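Local atomic coordinates of pentatricopeptide repeat-containing protein 10, chloroplastic (Zea mays, PDB entry 4M59), a protein that binds specific single-stranded RNA elements in chloroplast intergenic regions and blocks exonucleases there, so stabilising chloroplast mRNAs. Residues S41-L46 against E53-L58; P315-Y320 against G341-S346. The protein carries 4 engineered substitutions. One frame throughout, in Å; residues are numbered along the deposited sequence.

Contact 1 (S41-L46 against E53-L58); sequences SLLKAL and EWALAL
Leu42, Leu43 and Leu46 hold CG beside the backbone N, anti to the carbonyl carbon; Leu43 comes near through its CD2 end. Leu58 is turned the other way. Its CG lies anti to the backbone N (chi1 -173°), and this sends CD2 in among the three leucines. That one methyl does much of the work. It meets Leu42 CD1 at 3.8 Å, and the Leu42 and Leu58 side chains lie nearly perpendicular. Leu43 CD2 reaches the same Leu58 CD2 at 4.1 Å, and Leu46 CD1 also touches it.

Ala55 is the second site. The helix axes of the two segments run antiparallel at 162° and approach to 8.8 Å. Leu43 and Ala55 mark the register, with CA atoms 5.2 Å apart. The small side chain lets Leu46 lie close against the backbone: its CD1 is 3.8 Å from Ala55 CA, and its CB faces Ala55 CB at 4.0 Å. Leu43 CD2 rests 3.7 Å from the Ala55 carbonyl O. Trp54 meets Leu46 through its backbone O and CB; its ring leads away and meets His51 edge-to-face.

Helix 8-16 adds Val12 against Leu42 and Leu46. Helix 70-82 adds Ala72 and Val76 against Leu43, and Leu27 of helix 23-29 touches Leu58. The contact joins helices 39-47 and 52-65 as a helical hairpin of the N-terminal part. All six touching residues are buried. Side chain meets side chain through methyl and methylene groups, and methyls also lie against the backbone near Ala55. The pairing probably rests mainly on the burial of hydrocarbon.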
loop_
_atom_site.group_PDB
_atom_site.type_symbol
_atom_site.label_atom_id
_atom_site.label_comp_id
_atom_site.label_asym_id
_atom_site.label_seq_id
_atom_site.Cartn_x
_atom_site.Cartn_y
_atom_site.Cartn_z
ATOM N N SER A 41 26.202 -39.243 -12.432
ATOM C CA SER A 41 27.463 -38.538 -12.234
ATOM C C SER A 41 27.390 -37.140 -12.840
ATOM O O SER A 41 27.763 -36.157 -12.204
ATOM C CB SER A 41 28.619 -39.320 -12.856
ATOM O OG SER A 41 29.587 -39.660 -11.884
ATOM N N LEU A 42 26.903 -37.063 -14.074
ATOM C CA LEU A 42 26.744 -35.784 -14.753
ATOM C C LEU A 42 25.816 -34.879 -13.958
ATOM O O LEU A 42 26.045 -33.676 -13.852
ATOM C CB LEU A 42 26.193 -35.993 -16.162
ATOM C CG LEU A 42 27.107 -36.707 -17.156
ATOM C CD1 LEU A 42 26.519 -36.646 -18.559
ATOM C CD2 LEU A 42 28.499 -36.101 -17.129
ATOM N N LEU A 43 24.763 -35.474 -13.405
ATOM C CA LEU A 43 23.790 -34.732 -12.616
ATOM C C LEU A 43 24.445 -34.086 -11.399
ATOM O O LEU A 43 24.237 -32.904 -11.125
ATOM C CB LEU A 43 22.649 -35.648 -12.178
ATOM C CG LEU A 43 21.858 -36.324 -13.301
ATOM C CD1 LEU A 43 20.465 -36.695 -12.816
ATOM C CD2 LEU A 43 21.782 -35.423 -14.522
ATOM N N LYS A 44 25.218 -34.887 -10.675
ATOM C CA LYS A 44 25.910 -34.423 -9.481
ATOM C C LYS A 44 26.858 -33.286 -9.827
ATOM O O LYS A 44 27.028 -32.351 -9.044
ATOM C CB LYS A 44 26.680 -35.568 -8.827
ATOM C CG LYS A 44 27.350 -35.200 -7.512
ATOM C CD LYS A 44 27.276 -36.343 -6.512
ATOM C CE LYS A 44 28.274 -36.155 -5.385
ATOM N NZ LYS A 44 27.910 -36.950 -4.181
ATOM N N ALA A 45 27.474 -33.366 -11.002
ATOM C CA ALA A 45 28.373 -32.314 -11.435
ATOM C C ALA A 45 27.637 -31.056 -11.837
ATOM O O ALA A 45 28.080 -29.955 -11.544
ATOM C CB ALA A 45 29.237 -32.791 -12.578
ATOM N N LEU A 46 26.517 -31.210 -12.522
ATOM C CA LEU A 46 25.791 -30.049 -12.988
ATOM C C LEU A 46 25.237 -29.247 -11.823
ATOM O O LEU A 46 25.071 -28.045 -11.928
ATOM C CB LEU A 46 24.675 -30.465 -13.930
ATOM C CG LEU A 46 25.136 -31.068 -15.255
ATOM C CD1 LEU A 46 24.031 -31.854 -15.909
ATOM C CD2 LEU A 46 25.591 -29.984 -16.181
ATOM N N GLU A 53 18.938 -26.425 -13.718
ATOM C CA GLU A 53 17.946 -26.436 -14.785
ATOM C C GLU A 53 18.426 -27.335 -15.897
ATOM O O GLU A 53 17.640 -27.841 -16.686
ATOM C CB GLU A 53 17.704 -25.039 -15.344
ATOM C CG GLU A 53 17.335 -24.005 -14.327
ATOM C CD GLU A 53 18.507 -23.164 -13.944
ATOM O OE1 GLU A 53 19.530 -23.734 -13.521
ATOM O OE2 GLU A 53 18.417 -21.932 -14.073
ATOM N N TRP A 54 19.734 -27.531 -15.934
ATOM C CA TRP A 54 20.385 -28.336 -16.943
ATOM C C TRP A 54 20.392 -29.807 -16.561
ATOM O O TRP A 54 20.321 -30.675 -17.417
ATOM C CB TRP A 54 21.808 -27.833 -17.170
ATOM C CG TRP A 54 21.866 -26.586 -17.980
ATOM C CD1 TRP A 54 21.845 -26.500 -19.330
ATOM C CD2 TRP A 54 21.948 -25.245 -17.497
ATOM N NE1 TRP A 54 21.911 -25.195 -19.724
ATOM C CE2 TRP A 54 21.973 -24.404 -18.613
ATOM C CE3 TRP A 54 21.994 -24.679 -16.229
ATOM C CZ2 TRP A 54 22.050 -23.033 -18.498
ATOM C CZ3 TRP A 54 22.073 -23.318 -16.120
ATOM C CH2 TRP A 54 22.102 -22.509 -17.243
ATOM N N ALA A 55 20.459 -30.079 -15.272
ATOM C CA ALA A 55 20.430 -31.439 -14.785
ATOM C C ALA A 55 19.054 -32.026 -14.966
ATOM O O ALA A 55 18.878 -33.231 -14.983
ATOM C CB ALA A 55 20.823 -31.476 -13.351
ATOM N N LEU A 56 18.070 -31.159 -15.106
ATOM C CA LEU A 56 16.711 -31.595 -15.324
ATOM C C LEU A 56 16.520 -31.952 -16.779
ATOM O O LEU A 56 15.922 -32.959 -17.104
ATOM C CB LEU A 56 15.755 -30.478 -14.949
ATOM C CG LEU A 56 14.471 -30.822 -14.213
ATOM C CD1 LEU A 56 13.576 -29.633 -14.234
ATOM C CD2 LEU A 56 13.780 -31.971 -14.856
ATOM N N ALA A 57 17.033 -31.107 -17.651
ATOM C CA ALA A 57 16.850 -31.296 -19.070
ATOM C C ALA A 57 17.493 -32.578 -19.536
ATOM O O ALA A 57 17.012 -33.228 -20.454
ATOM C CB ALA A 57 17.430 -30.138 -19.809
ATOM N N LEU A 58 18.616 -32.929 -18.913
ATOM C CA LEU A 58 19.327 -34.152 -19.255
ATOM C C LEU A 58 18.525 -35.352 -18.777
ATOM O O LEU A 58 18.392 -36.348 -19.485
ATOM C CB LEU A 58 20.717 -34.159 -18.617
ATOM C CG LEU A 58 21.650 -35.303 -19.012
ATOM C CD1 LEU A 58 21.752 -35.416 -20.525
ATOM C CD2 LEU A 58 23.024 -35.103 -18.396
#

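Contact 2 (P315-Y320 against G341-S346); sequences PNVNTY and GEMSRS
Tyr320 lays one ring face against Met343, and this is the tight part of the contact. Met343 CG sits over the ring centre, 3.7 Å from the centroid and 12° off the normal, a CH-pi contact. With its CG beside the backbone N (chi1 -67°), Met343 passes over the ring face, its chain running opposite in sense to that of Tyr320. Its SD ends up oblique to the ring, 4.6 Å from the centroid, as a Met-aromatic contact. Beyond the sulfur the chain bends, and CE comes to 4.4 Å from Val317 CG1. Thr354 of helix 352-359 touches both Val317 and Met343, and Phe305 meets the Tyr320 ring edge-to-face.

The hydroxyl side is looser. Tyr320 OH gives a weak hydrogen bond of 3.1 Å to Glu342 OE2, which lies at the ring edge. The carboxylate plane stands 87° from the ring plane. Glu342 reaches the hydroxyl with an extended chain, and OE2 also has a long, weak ion pair with Lys309. Ser346, which is exposed, comes only to 4.3 Å, from its OG to Tyr320 OH. Cutting Tyr320 back to alanine is likely to leave Met343 CG without an aromatic face and Glu342 OE2 without the phenol hydroxyl.

Asn316 caps helix 317-328: its OD1 accepts a weak bond from Thr319 N. The first turn of helix 317-328 packs on the last turns of helix 333-346. Such a pair of antiparallel helices is the helix-turn-helix hairpin of a pentatricopeptide repeat, here the predicted repeat 316-350.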
loop_
_atom_site.group_PDB
_atom_site.type_symbol
_atom_site.label_atom_id
_atom_site.label_comp_id
_atom_site.label_asym_id
_atom_site.label_seq_id
_atom_site.Cartn_x
_atom_site.Cartn_y
_atom_site.Cartn_z
ATOM N N PRO A 315 11.266 3.753 28.842
ATOM C CA PRO A 315 11.571 3.689 27.405
ATOM C C PRO A 315 12.595 4.736 26.962
ATOM O O PRO A 315 12.604 5.844 27.497
ATOM C CB PRO A 315 10.218 3.968 26.751
ATOM C CG PRO A 315 9.487 4.799 27.748
ATOM C CD PRO A 315 9.919 4.293 29.096
ATOM N N ASN A 316 13.441 4.389 25.992
ATOM C CA ASN A 316 14.416 5.331 25.463
ATOM C C ASN A 316 13.904 6.023 24.203
ATOM O O ASN A 316 12.697 6.109 23.987
ATOM C CB ASN A 316 15.742 4.625 25.173
ATOM C CG ASN A 316 15.553 3.303 24.467
ATOM O OD1 ASN A 316 14.428 2.893 24.178
ATOM N ND2 ASN A 316 16.656 2.625 24.176
ATOM N N VAL A 317 14.823 6.508 23.375
ATOM C CA VAL A 317 14.446 7.233 22.177
ATOM C C VAL A 317 14.006 6.300 21.081
ATOM O O VAL A 317 13.148 6.635 20.288
ATOM C CB VAL A 317 15.599 8.045 21.647
ATOM C CG1 VAL A 317 15.081 9.141 20.783
ATOM C CG2 VAL A 317 16.368 8.628 22.779
ATOM N N ASN A 318 14.606 5.124 21.034
ATOM C CA ASN A 318 14.268 4.156 20.020
ATOM C C ASN A 318 12.881 3.642 20.242
ATOM O O ASN A 318 12.139 3.413 19.304
ATOM C CB ASN A 318 15.233 2.992 20.067
ATOM C CG ASN A 318 16.654 3.433 20.141
ATOM O OD1 ASN A 318 16.965 4.590 19.885
ATOM N ND2 ASN A 318 17.540 2.521 20.486
ATOM N N THR A 319 12.538 3.456 21.504
ATOM C CA THR A 319 11.211 3.016 21.877
ATOM C C THR A 319 10.179 4.088 21.558
ATOM O O THR A 319 9.118 3.806 21.030
ATOM C CB THR A 319 11.160 2.701 23.364
ATOM O OG1 THR A 319 12.273 1.881 23.710
ATOM C CG2 THR A 319 9.900 1.979 23.693
ATOM N N TYR A 320 10.511 5.330 21.871
ATOM C CA TYR A 320 9.621 6.440 21.609
ATOM C C TYR A 320 9.408 6.671 20.127
ATOM O O TYR A 320 8.285 6.859 19.702
ATOM C CB TYR A 320 10.145 7.704 22.277
ATOM C CG TYR A 320 9.618 7.962 23.668
ATOM C CD1 TYR A 320 8.309 8.334 23.869
ATOM C CD2 TYR A 320 10.432 7.874 24.773
ATOM C CE1 TYR A 320 7.825 8.585 25.122
ATOM C CE2 TYR A 320 9.954 8.121 26.025
ATOM C CZ TYR A 320 8.650 8.473 26.191
ATOM O OH TYR A 320 8.156 8.727 27.438
ATOM N N GLY A 341 7.026 16.025 24.226
ATOM C CA GLY A 341 7.282 16.774 25.435
ATOM C C GLY A 341 7.603 15.869 26.599
ATOM O O GLY A 341 8.536 16.117 27.344
ATOM N N GLU A 342 6.849 14.818 26.758
ATOM C CA GLU A 342 7.116 13.889 27.810
ATOM C C GLU A 342 8.471 13.323 27.637
ATOM O O GLU A 342 9.143 13.038 28.584
ATOM C CB GLU A 342 6.129 12.774 27.709
ATOM C CG GLU A 342 6.340 11.690 28.685
ATOM C CD GLU A 342 5.259 10.636 28.623
ATOM O OE1 GLU A 342 4.128 10.951 28.228
ATOM O OE2 GLU A 342 5.530 9.478 28.964
ATOM N N MET A 343 8.875 13.141 26.394
ATOM C CA MET A 343 10.217 12.685 26.130
ATOM C C MET A 343 11.173 13.609 26.785
ATOM O O MET A 343 11.790 13.250 27.737
ATOM C CB MET A 343 10.535 12.653 24.649
ATOM C CG MET A 343 9.784 11.665 23.885
ATOM S SD MET A 343 10.020 11.760 22.151
ATOM C CE MET A 343 11.733 11.577 22.122
ATOM N N SER A 344 11.243 14.838 26.311
ATOM C CA SER A 344 12.242 15.800 26.781
ATOM C C SER A 344 12.054 16.252 28.211
ATOM O O SER A 344 12.862 16.958 28.782
ATOM C CB SER A 344 12.272 17.015 25.885
ATOM O OG SER A 344 11.010 17.615 25.801
ATOM N N ARG A 345 10.953 15.841 28.783
ATOM C CA ARG A 345 10.682 16.199 30.157
ATOM C C ARG A 345 11.089 15.070 31.076
ATOM O O ARG A 345 11.517 15.307 32.195
ATOM C CB ARG A 345 9.212 16.515 30.343
ATOM C CG ARG A 345 8.908 17.123 31.670
ATOM C CD ARG A 345 7.487 17.596 31.745
ATOM N NE ARG A 345 6.555 16.487 31.619
ATOM C CZ ARG A 345 5.720 16.329 30.601
ATOM N NH1 ARG A 345 5.698 17.219 29.626
ATOM N NH2 ARG A 345 4.902 15.289 30.565
ATOM N N SER A 346 10.957 13.842 30.589
ATOM C CA SER A 346 11.285 12.668 31.377
ATOM C C SER A 346 12.721 12.311 31.153
ATOM O O SER A 346 13.252 11.420 31.799
ATOM C CB SER A 346 10.428 11.494 30.963
ATOM O OG SER A 346 10.985 10.880 29.828
#

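In the fold
Contacts 1 and 2 are separate places on one long superhelical chain. Their centres lie 59 Å apart and their nearest atoms about 42 Å apart, so they do not touch. They follow in series, contact 1 near the N-terminus and contact 2 further along. Each joins two successive helices. Contact 1 is wholly buried, whereas contact 2 is partly exposed. Neither touches the RNA: its nearest atoms are about 16 Å from contact 1 and about 20 Å from contact 2. Both segment pairs come near the second subunit, where Glu53 packs on Gln435 and Asn318 bonds weakly to Ser592, both partners in that other chain.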